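Local coordinates for protein probable arabinosyltransferase C (Mycobacterium tuberculosis, PDB 3PTY) that probably polymerises arabinose into the arabinan of mycobacterial arabinogalactan, the part modelled here being its C-terminal extracellular, lectin-like carbohydrate-binding domain, at residues Gly195-Ala200 / Leu211-Ser216; Asn70-Asp75 / Thr130-Ser135. All coordinates share one frame; numbering follows the deposited sequence.

Contact 1: residues Gly195-Ala200 / Leu211-Ser216; sequences GSMEFA and LRAPLS
M197 reaches across to A213 and P214 with the far end of its side chain. Starting from CB, its CG sits between the backbone N and the carbonyl carbon (chi1 63°), and the chain runs extended to SD, which lies 3.9 Å from A213 CB. A bend at chi3 carries CE round to A213 and P214, so that this methyl meets A213 CB at 3.8 Å and also lies against CD and CG of P214's ring. A213 CB also approaches CD2 of F199, obliquely to the ring, at 3.8 Å. F199 crosses L211 at about a right angle, CB to CB at 3.7 Å, and R212 C lies at the ring edge. V178 and L180 of strand 178-183 and L165 and V167 of strand 164-171 pack against the same phenyl group.

The backbones pair at A200 and R212. A200 N donates to R212 O at 2.7 Å, and R212 N returns a bond to A200 O at 3.0 Å. Toward M197 the strands splay apart, and a water bridges the two, donating to E198 O at 2.8 Å and, weakly, to R212 O. R212 itself extends to W335 O through NH1. This is a beta hairpin of strands 195-202 and 209-214 with an antiparallel hydrogen-bonded pair, in the large antiparallel sheet of the beta-sandwich domain.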
# COMPACT_ATOMS: atom_id res chain seq x y z
N GLY A 195 -19.88 36.41 1.99
CA GLY A 195 -20.04 35.14 2.67
C GLY A 195 -18.75 34.35 2.63
O GLY A 195 -17.75 34.82 2.09
N SER A 196 -18.78 33.15 3.19
CA SER A 196 -17.58 32.32 3.21
C SER A 196 -17.93 30.85 3.39
O SER A 196 -19.06 30.50 3.78
CB SER A 196 -16.65 32.77 4.33
OG SER A 196 -17.20 32.48 5.60
N MET A 197 -16.96 29.99 3.10
CA MET A 197 -17.15 28.56 3.29
C MET A 197 -15.86 27.92 3.78
O MET A 197 -14.79 28.53 3.74
CB MET A 197 -17.59 27.90 1.98
CG MET A 197 -16.55 27.98 0.85
SD MET A 197 -17.21 27.35 -0.70
CE MET A 197 -17.69 25.70 -0.19
N GLU A 198 -15.98 26.69 4.25
CA GLU A 198 -14.82 25.90 4.65
C GLU A 198 -14.42 24.99 3.51
O GLU A 198 -15.15 24.85 2.53
CB GLU A 198 -15.18 25.07 5.88
CG GLU A 198 -15.29 25.92 7.13
CD GLU A 198 -15.77 25.13 8.32
OE1 GLU A 198 -15.95 23.90 8.20
OE2 GLU A 198 -15.98 25.74 9.39
N PHE A 199 -13.24 24.38 3.64
CA PHE A 199 -12.75 23.43 2.65
C PHE A 199 -12.90 22.02 3.20
O PHE A 199 -12.86 21.82 4.42
CB PHE A 199 -11.25 23.64 2.39
CG PHE A 199 -10.93 24.88 1.60
CD1 PHE A 199 -10.71 26.09 2.24
CD2 PHE A 199 -10.80 24.82 0.22
CE1 PHE A 199 -10.40 27.23 1.52
CE2 PHE A 199 -10.48 25.95 -0.51
CZ PHE A 199 -10.28 27.16 0.14
N ALA A 200 -13.04 21.05 2.31
CA ALA A 200 -12.86 19.65 2.69
C ALA A 200 -11.37 19.35 2.69
O ALA A 200 -10.69 19.56 1.68
CB ALA A 200 -13.58 18.73 1.72
N LEU A 211 -6.91 20.91 -0.48
CA LEU A 211 -8.19 21.27 0.13
C LEU A 211 -9.17 21.57 -1.00
O LEU A 211 -8.79 22.15 -2.01
CB LEU A 211 -8.04 22.51 1.02
CG LEU A 211 -6.92 22.50 2.07
CD1 LEU A 211 -6.85 23.85 2.77
CD2 LEU A 211 -7.12 21.38 3.08
N ARG A 212 -10.43 21.16 -0.83
CA ARG A 212 -11.42 21.34 -1.90
C ARG A 212 -12.70 21.98 -1.40
O ARG A 212 -13.24 21.61 -0.36
CB ARG A 212 -11.77 20.01 -2.59
CG ARG A 212 -10.58 19.15 -3.01
CD ARG A 212 -10.52 17.87 -2.19
NE ARG A 212 -9.26 17.15 -2.37
CZ ARG A 212 -9.14 15.98 -2.99
NH1 ARG A 212 -10.22 15.38 -3.48
NH2 ARG A 212 -7.95 15.39 -3.09
N ALA A 213 -13.18 22.94 -2.18
CA ALA A 213 -14.45 23.60 -1.91
C ALA A 213 -15.28 23.57 -3.19
O ALA A 213 -14.84 24.05 -4.23
CB ALA A 213 -14.20 25.05 -1.48
N PRO A 214 -16.49 22.99 -3.13
CA PRO A 214 -17.32 22.89 -4.33
C PRO A 214 -17.70 24.28 -4.85
O PRO A 214 -18.19 25.10 -4.08
CB PRO A 214 -18.57 22.16 -3.82
CG PRO A 214 -18.59 22.46 -2.35
CD PRO A 214 -17.14 22.37 -1.97
N LEU A 215 -17.47 24.53 -6.13
CA LEU A 215 -17.83 25.82 -6.72
C LEU A 215 -19.33 26.07 -6.59
O LEU A 215 -19.77 27.22 -6.56
CB LEU A 215 -17.42 25.89 -8.19
CG LEU A 215 -15.92 25.97 -8.47
CD1 LEU A 215 -15.66 25.93 -9.98
CD2 LEU A 215 -15.32 27.24 -7.85
N SER A 216 -20.12 25.00 -6.52
CA SER A 216 -21.57 25.15 -6.42
C SER A 216 -21.99 25.93 -5.18
O SER A 216 -23.06 26.52 -5.15
CB SER A 216 -22.26 23.78 -6.44
OG SER A 216 -21.96 23.05 -5.26
O HOH W 1 -15.99 22.47 1.33

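Contact 2: residues Asn70-Asp75 / Thr130-Ser135; sequences NGIPAD and TPVLGS
G71 and G134 bring their backbones together with CA atoms 4.3 Å apart, G71 being the centre of an inverse gamma turn, and the main chains meet through CA-H...O contacts instead of a ladder of conventional bonds. G134 CA lies 3.2 Å from G71 O, in a more bent contact, and in the other direction G71 CA approaches G134 O at 3.5 Å, with an angle of 154° at the hydrogen. Neither glycine carries a side chain, and this lets the two main chains come so close. S135 N is also near G71 O, but the angle is too poor for a bond.

Beside the glycines, I72 and V132 meet through one methyl each. I72 places CG1 beside its backbone N (chi1 -55°) and then extends to CD1, while V132 sends CG1 toward it, anti to its own backbone N (chi1 -171°). The two side chains cross at about a right angle, and CD1 to CG1 measures 3.4 Å, tighter than ordinary van der Waals contact. I72 CG1 also comes within 4.4 Å of G134 CA.

Residues 70-75 belong to the loop that leaves strand 63-65, and G71 pairs by backbone with W136. The short strand 133-134 bonds to strand 240-242 through L133 and L242, with L133's side chain resting on L146 of strand 144-152.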
# COMPACT_ATOMS: atom_id res chain seq x y z
N ASN A 70 8.83 30.95 4.50
CA ASN A 70 9.52 29.76 4.98
C ASN A 70 8.98 29.22 6.31
O ASN A 70 9.66 28.46 7.00
CB ASN A 70 11.03 30.00 5.05
CG ASN A 70 11.64 30.14 3.67
OD1 ASN A 70 11.82 29.16 2.96
ND2 ASN A 70 11.95 31.37 3.28
N GLY A 71 7.75 29.61 6.65
CA GLY A 71 7.11 29.12 7.86
C GLY A 71 6.52 27.73 7.66
O GLY A 71 5.31 27.52 7.80
N ILE A 72 7.39 26.78 7.33
CA ILE A 72 7.02 25.39 7.05
C ILE A 72 8.23 24.53 7.41
O ILE A 72 9.35 24.85 7.03
CB ILE A 72 6.78 25.18 5.55
CG1 ILE A 72 5.74 26.17 5.02
CG2 ILE A 72 6.37 23.74 5.25
CD1 ILE A 72 5.60 26.14 3.52
N PRO A 73 8.00 23.43 8.14
CA PRO A 73 9.12 22.55 8.52
C PRO A 73 9.81 21.99 7.28
O PRO A 73 9.16 21.83 6.25
CB PRO A 73 8.44 21.41 9.28
CG PRO A 73 7.10 21.91 9.65
CD PRO A 73 6.71 22.92 8.62
N ALA A 74 11.10 21.68 7.38
CA ALA A 74 11.80 21.03 6.28
C ALA A 74 11.19 19.65 5.99
O ALA A 74 11.17 19.20 4.85
CB ALA A 74 13.29 20.89 6.59
N ASP A 75 10.69 19.00 7.04
CA ASP A 75 10.09 17.68 6.89
C ASP A 75 8.60 17.74 7.16
O ASP A 75 8.16 17.76 8.31
CB ASP A 75 10.74 16.69 7.86
N THR A 130 4.40 30.32 -7.76
CA THR A 130 3.59 29.88 -6.63
C THR A 130 4.13 30.38 -5.31
O THR A 130 5.02 29.77 -4.73
CB THR A 130 3.52 28.34 -6.57
OG1 THR A 130 3.21 27.82 -7.87
CG2 THR A 130 2.44 27.90 -5.58
N PRO A 131 3.59 31.51 -4.83
CA PRO A 131 3.96 31.97 -3.49
C PRO A 131 3.45 30.99 -2.44
O PRO A 131 2.47 30.28 -2.68
CB PRO A 131 3.20 33.30 -3.33
CG PRO A 131 2.29 33.42 -4.49
CD PRO A 131 2.48 32.27 -5.43
N VAL A 132 4.12 30.96 -1.29
CA VAL A 132 3.71 30.11 -0.18
C VAL A 132 3.80 30.95 1.08
O VAL A 132 4.72 31.75 1.21
CB VAL A 132 4.70 28.94 0.03
CG1 VAL A 132 4.13 27.96 1.05
CG2 VAL A 132 4.98 28.23 -1.27
N LEU A 133 2.84 30.78 1.99
CA LEU A 133 2.93 31.39 3.32
C LEU A 133 2.52 30.38 4.39
O LEU A 133 1.50 29.70 4.25
CB LEU A 133 2.06 32.64 3.41
CG LEU A 133 2.51 33.87 2.61
CD1 LEU A 133 1.47 34.99 2.71
CD2 LEU A 133 3.90 34.38 3.07
N GLY A 134 3.32 30.27 5.46
CA GLY A 134 3.04 29.31 6.52
C GLY A 134 3.29 29.85 7.92
O GLY A 134 4.08 30.77 8.10
N SER A 135 2.63 29.25 8.91
CA SER A 135 2.72 29.74 10.29
C SER A 135 3.59 28.86 11.18
O SER A 135 3.60 29.04 12.40
CB SER A 135 1.33 29.87 10.91
OG SER A 135 0.72 28.60 11.02

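In the fold
Contact 1 and contact 2 both reach the nine-stranded antiparallel sheet, at different places: strands 195-202 and 209-214 are neighbours within it, whereas strand 133-134 is an outermost strand. Their centres are about 22 Å apart and their nearest atoms about 10 Å, so they do not touch. Along the chain they come in series, 70-75/130-135 closing before 195-200/211-216 opens. The S135 side chain of contact 2 is about 5 Å from the calcium ion; S135 OG is hydrogen-bonded to D231 OD2, and D231 with D233 and H238 forms the metal site. In contact 1, R212's side chain is about 12 Å from a bound octyl arabinofuranoside.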